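Local coordinates for protein o-succinylbenzoate synthase (Synechococcus elongatus, PDB 2OZT) that converts 2-succinyl-6-hydroxy-2,4-cyclohexadiene-1-carboxylate to 2-succinylbenzoate by loss of water, a divalent-metal-dependent step on the way to phylloquinone, at residues I110-G115 and R130-F135; A119-W124 and L151-A156. One frame throughout, in Å; residues are numbered along the deposited sequence.

Contact 1. Residues I110-G115 and R130-F135; sequences ICALLG and RGQTTF. With PO4 (phosphate ion), chain B.
Q132, in the loop before strand 134-138, and F135, within it, both touch segment 110-115; that strand pairs in parallel with strand 112-114, and with helix 120-129 between them the two form a beta-alpha-beta unit of the barrel domain of this enolase-superfamily enzyme. G131, at positive phi, is the C-prime residue of the Schellman motif that ends the helix. Beyond it, the extended chain of Q132 brings NE2 to I110 O at 3.1 Å. I110 O lies nearly in the amide plane of Q132 and the N-H points almost straight at it (167°), but the donor stands above the carbonyl plane of I110. The same amide passes A112 CB. With the amide gone, as in an alanine here, I110 O would probably lose this donor and the methyl of A112 part of its cover. A water also donates to I110 O at 2.8 Å, and that water accepts from T133 N. T134 O takes the backbone N-H of A112 at 2.9 Å, while T134 OG1 faces a phosphate ion, probably from the crystallisation liquor and also held by R165, H294 and A295. At F135, in register with A112, the CA lies 3.1 Å from A112 O in a CA-H...O contact. The ring stands obliquely beside A112, F135 CD1 coming 3.7 Å from A112 CB, and L114 CD1 packs 3.8 Å from F135 CB.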
loop_
_atom_site.group_PDB
_atom_site.type_symbol
_atom_site.label_atom_id
_atom_site.label_comp_id
_atom_site.label_asym_id
_atom_site.label_seq_id
_atom_site.Cartn_x
_atom_site.Cartn_y
_atom_site.Cartn_z
ATOM N N ILE A 110 9.832 3.542 8.283
ATOM C CA ILE A 110 9.272 2.376 7.598
ATOM C C ILE A 110 8.854 1.337 8.630
ATOM O O ILE A 110 9.579 1.103 9.590
ATOM C CB ILE A 110 10.329 1.712 6.682
ATOM C CG1 ILE A 110 10.884 2.708 5.656
ATOM C CG2 ILE A 110 9.754 0.457 5.973
ATOM C CD1 ILE A 110 9.811 3.231 4.686
ATOM N N CYS A 111 7.693 0.723 8.440
ATOM C CA CYS A 111 7.216 -0.338 9.368
ATOM C C CYS A 111 7.920 -1.638 9.071
ATOM O O CYS A 111 8.044 -2.053 7.905
ATOM C CB CYS A 111 5.720 -0.487 9.141
ATOM S SG CYS A 111 4.961 -1.734 10.158
ATOM N N ALA A 112 8.402 -2.295 10.123
ATOM C CA ALA A 112 9.096 -3.569 9.967
ATOM C C ALA A 112 8.087 -4.708 10.121
ATOM O O ALA A 112 7.226 -4.671 10.996
ATOM C CB ALA A 112 10.196 -3.689 11.025
ATOM N N LEU A 113 8.219 -5.736 9.303
ATOM C CA LEU A 113 7.330 -6.900 9.395
ATOM C C LEU A 113 7.879 -7.927 10.365
ATOM O O LEU A 113 9.088 -8.122 10.491
ATOM C CB LEU A 113 7.123 -7.528 8.000
ATOM C CG LEU A 113 6.550 -6.577 6.956
ATOM C CD1 LEU A 113 6.326 -7.323 5.635
ATOM C CD2 LEU A 113 5.249 -5.893 7.409
ATOM N N LEU A 114 6.948 -8.613 11.023
ATOM C CA LEU A 114 7.227 -9.757 11.880
ATOM C C LEU A 114 6.390 -10.943 11.407
ATOM O O LEU A 114 5.178 -10.830 11.170
ATOM C CB LEU A 114 6.880 -9.438 13.327
ATOM C CG LEU A 114 7.563 -8.216 13.949
ATOM C CD1 LEU A 114 7.003 -7.920 15.343
ATOM C CD2 LEU A 114 9.045 -8.547 14.061
ATOM N N GLY A 115 7.081 -12.060 11.221
ATOM C CA GLY A 115 6.405 -13.233 10.661
ATOM C C GLY A 115 5.432 -13.863 11.647
ATOM O O GLY A 115 5.497 -13.628 12.848
ATOM N N ARG A 130 18.269 -1.185 13.517
ATOM C CA ARG A 130 18.451 -0.362 12.298
ATOM C C ARG A 130 17.454 0.809 12.263
ATOM O O ARG A 130 17.260 1.452 11.222
ATOM C CB ARG A 130 18.302 -1.228 11.050
ATOM C CG ARG A 130 19.284 -2.404 10.968
ATOM C CD ARG A 130 20.781 -2.021 11.013
ATOM N NE ARG A 130 21.629 -3.193 10.731
ATOM C CZ ARG A 130 22.079 -3.540 9.525
ATOM N NH1 ARG A 130 21.814 -2.787 8.453
ATOM N NH2 ARG A 130 22.823 -4.641 9.392
ATOM N N GLY A 131 16.843 1.092 13.401
ATOM C CA GLY A 131 16.047 2.297 13.620
ATOM C C GLY A 131 14.570 2.205 13.292
ATOM O O GLY A 131 13.878 3.230 13.319
ATOM N N GLN A 132 14.064 0.988 13.041
ATOM C CA GLN A 132 12.598 0.827 12.835
ATOM C C GLN A 132 11.928 0.569 14.164
ATOM O O GLN A 132 12.349 -0.321 14.888
ATOM C CB GLN A 132 12.342 -0.301 11.850
ATOM C CG GLN A 132 12.923 -0.008 10.472
ATOM C CD GLN A 132 12.737 -1.167 9.579
ATOM O OE1 GLN A 132 13.573 -2.087 9.523
ATOM N NE2 GLN A 132 11.639 -1.153 8.858
ATOM N N THR A 133 10.871 1.320 14.456
ATOM C CA THR A 133 10.260 1.298 15.786
ATOM C C THR A 133 8.783 0.948 15.717
ATOM O O THR A 133 8.147 0.791 16.763
ATOM C CB THR A 133 10.475 2.632 16.544
ATOM O OG1 THR A 133 9.949 3.696 15.759
ATOM C CG2 THR A 133 11.963 2.823 16.830
ATOM N N THR A 134 8.245 0.801 14.500
ATOM C CA THR A 134 6.855 0.341 14.317
ATOM C C THR A 134 6.923 -0.963 13.581
ATOM O O THR A 134 7.746 -1.136 12.662
ATOM C CB THR A 134 6.068 1.344 13.459
ATOM O OG1 THR A 134 6.005 2.583 14.184
ATOM C CG2 THR A 134 4.656 0.869 13.182
ATOM N N PHE A 135 6.083 -1.911 14.017
ATOM C CA PHE A 135 6.101 -3.278 13.517
ATOM C C PHE A 135 4.709 -3.703 13.110
ATOM O O PHE A 135 3.736 -3.194 13.664
ATOM C CB PHE A 135 6.559 -4.226 14.654
ATOM C CG PHE A 135 7.966 -3.939 15.104
ATOM C CD1 PHE A 135 9.030 -4.540 14.477
ATOM C CD2 PHE A 135 8.198 -3.022 16.110
ATOM C CE1 PHE A 135 10.343 -4.251 14.859
ATOM C CE2 PHE A 135 9.520 -2.731 16.515
ATOM C CZ PHE A 135 10.589 -3.324 15.847
HETATM P P PO4 B . 3.339 5.004 13.686
HETATM O O1 PO4 B . 4.644 5.021 12.953
HETATM O O2 PO4 B . 2.358 4.381 12.756
HETATM O O3 PO4 B . 3.509 4.121 14.923
HETATM O O4 PO4 B . 2.701 6.277 14.211
HETATM O O HOH W 1 9.809 2.596 12.000
#

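Contact 2. Residues A119-W124 and L151-A156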
loop_
_atom_site.group_PDB
_atom_site.type_symbol
_atom_site.label_atom_id
_atom_site.label_comp_id
_atom_site.label_asym_id
_atom_site.label_seq_id
_atom_site.Cartn_x
_atom_site.Cartn_y
_atom_site.Cartn_z
ATOM N N ALA A 119 8.030 -16.648 15.647
ATOM C CA ALA A 119 9.060 -15.910 14.860
ATOM C C ALA A 119 9.123 -14.458 15.271
ATOM O O ALA A 119 10.215 -13.841 15.305
ATOM C CB ALA A 119 8.776 -15.994 13.395
ATOM N N ALA A 120 7.966 -13.876 15.556
ATOM C CA ALA A 120 7.907 -12.474 15.943
ATOM C C ALA A 120 8.873 -12.147 17.075
ATOM O O ALA A 120 9.409 -11.038 17.132
ATOM C CB ALA A 120 6.501 -12.076 16.313
ATOM N N LEU A 121 9.078 -13.112 17.989
ATOM C CA LEU A 121 9.842 -12.840 19.190
ATOM C C LEU A 121 11.349 -12.736 18.922
ATOM O O LEU A 121 12.075 -12.253 19.778
ATOM C CB LEU A 121 9.571 -13.937 20.237
ATOM C CG LEU A 121 8.115 -14.052 20.668
ATOM C CD1 LEU A 121 8.026 -15.238 21.665
ATOM C CD2 LEU A 121 7.648 -12.791 21.339
ATOM N N GLU A 122 11.777 -13.142 17.727
ATOM C CA GLU A 122 13.209 -13.154 17.431
ATOM C C GLU A 122 13.506 -12.245 16.246
ATOM O O GLU A 122 14.677 -12.041 15.903
ATOM C CB GLU A 122 13.725 -14.576 17.129
ATOM C CG GLU A 122 13.142 -15.152 15.827
ATOM C CD GLU A 122 13.025 -16.678 15.773
ATOM O OE1 GLU A 122 13.128 -17.349 16.827
ATOM O OE2 GLU A 122 12.748 -17.196 14.674
ATOM N N GLN A 123 12.465 -11.677 15.636
ATOM C CA GLN A 123 12.656 -10.906 14.394
ATOM C C GLN A 123 12.605 -9.390 14.553
ATOM O O GLN A 123 12.907 -8.674 13.590
ATOM C CB GLN A 123 11.614 -11.281 13.336
ATOM C CG GLN A 123 11.811 -12.676 12.747
ATOM C CD GLN A 123 10.779 -13.014 11.690
ATOM O OE1 GLN A 123 9.871 -12.223 11.386
ATOM N NE2 GLN A 123 10.897 -14.221 11.126
ATOM N N TRP A 124 12.245 -8.886 15.711
ATOM C CA TRP A 124 12.113 -7.419 15.864
ATOM C C TRP A 124 13.445 -6.747 16.151
ATOM O O TRP A 124 13.641 -5.560 15.803
ATOM C CB TRP A 124 11.090 -7.067 16.972
ATOM C CG TRP A 124 11.428 -7.521 18.378
ATOM C CD1 TRP A 124 10.979 -8.637 19.016
ATOM C CD2 TRP A 124 12.251 -6.815 19.311
ATOM N NE1 TRP A 124 11.476 -8.657 20.294
ATOM C CE2 TRP A 124 12.280 -7.559 20.496
ATOM C CE3 TRP A 124 12.995 -5.617 19.233
ATOM C CZ2 TRP A 124 13.005 -7.150 21.616
ATOM C CZ3 TRP A 124 13.724 -5.211 20.326
ATOM C CH2 TRP A 124 13.724 -5.982 21.516
ATOM N N LEU A 151 1.742 -12.791 21.836
ATOM C CA LEU A 151 1.569 -11.345 21.896
ATOM C C LEU A 151 1.939 -10.776 23.271
ATOM O O LEU A 151 2.597 -9.737 23.395
ATOM C CB LEU A 151 0.116 -10.978 21.535
ATOM C CG LEU A 151 -0.160 -9.472 21.477
ATOM C CD1 LEU A 151 0.842 -8.640 20.621
ATOM C CD2 LEU A 151 -1.549 -9.225 20.943
ATOM N N LYS A 152 1.509 -11.483 24.321
ATOM C CA LYS A 152 1.858 -11.098 25.676
ATOM C C LYS A 152 3.402 -11.008 25.846
ATOM O O LYS A 152 3.921 -10.029 26.411
ATOM C CB LYS A 152 1.217 -12.089 26.680
ATOM C CG LYS A 152 1.522 -11.774 28.126
ATOM C CD LYS A 152 0.589 -12.614 29.031
ATOM C CE LYS A 152 1.052 -12.609 30.483
ATOM N NZ LYS A 152 1.001 -11.247 31.068
ATOM N N ALA A 153 4.114 -12.009 25.345
ATOM C CA ALA A 153 5.582 -12.030 25.426
ATOM C C ALA A 153 6.205 -10.921 24.556
ATOM O O ALA A 153 7.190 -10.281 24.952
ATOM C CB ALA A 153 6.091 -13.388 24.996
ATOM N N LEU A 154 5.617 -10.706 23.371
ATOM C CA LEU A 154 6.141 -9.691 22.441
ATOM C C LEU A 154 5.992 -8.317 23.032
ATOM O O LEU A 154 6.928 -7.489 22.967
ATOM C CB LEU A 154 5.409 -9.846 21.105
ATOM C CG LEU A 154 5.785 -8.830 20.019
ATOM C CD1 LEU A 154 7.289 -8.918 19.632
ATOM C CD2 LEU A 154 4.888 -9.030 18.799
ATOM N N LEU A 155 4.833 -8.039 23.637
ATOM C CA LEU A 155 4.636 -6.725 24.221
ATOM C C LEU A 155 5.554 -6.478 25.402
ATOM O O LEU A 155 6.016 -5.354 25.595
ATOM C CB LEU A 155 3.196 -6.528 24.653
ATOM C CG LEU A 155 2.148 -6.443 23.558
ATOM C CD1 LEU A 155 0.775 -6.466 24.179
ATOM C CD2 LEU A 155 2.380 -5.159 22.748
ATOM N N ALA A 156 5.810 -7.529 26.182
ATOM C CA ALA A 156 6.779 -7.423 27.281
ATOM C C ALA A 156 8.211 -7.185 26.827
ATOM O O ALA A 156 8.973 -6.475 27.503
ATOM C CB ALA A 156 6.692 -8.663 28.141
#
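L121 and L154 meet between two nearly parallel helices, their short axes 9.9 Å apart and crossing at -22°. L121 lays its CD2 methyl against the backbone of the other helix, 3.5 Å from L154 N, and the same methyl meets A153 CB at 4.0 Å. Contact in the other direction comes from L154: with CG anti to the backbone N (chi1 178°), its branched end extends toward helix 120-129, and CD1 stops 3.9 Å from A120 O. The second branch, CD2, lies 4.2 Å from A120 CB. W124 runs the opposite way to L154 as the two side chains slide by, and its CD1 meets L154 CD1 at 3.8 Å, obliquely to the ring. The indole can stand there because CG sits between the backbone N and the carbonyl carbon (chi1 63°), which also puts A120 O at the ring edge, in its plane. The side chains that meet are apolar and the join is small, 197 Å² in all. Both helices belong to the outer layer of the barrel: on the side facing the strands A120 rests on W137 and W124 on F135 of strand 134-138, L154 covers L164 of strand 163-167, and L151 turns to W180, W183 and L184 of helix 174-187.

Contact 1 joins neighbouring strands of the barrel wall and contact 2 neighbouring helices outside it; their centres are 12 Å apart, and helix 120-129 leads from one strand of contact 1 to the other. They meet directly: F135 CE1 packs 3.6 Å from W124 CB, L114 CD2 lies 3.6 Å from W124 N, and Q123 OE1 probably accepts a hydrogen bond from G115 N (2.8 Å). The strands are nearer the metal site: the C111 side chain is about 8 Å from that of the magnesium ligand E196 and about 11 Å from the bound sodium ion. The side chains of L114 and A120 lie about 7 and 8 Å from that of K138, the predicted proton donor.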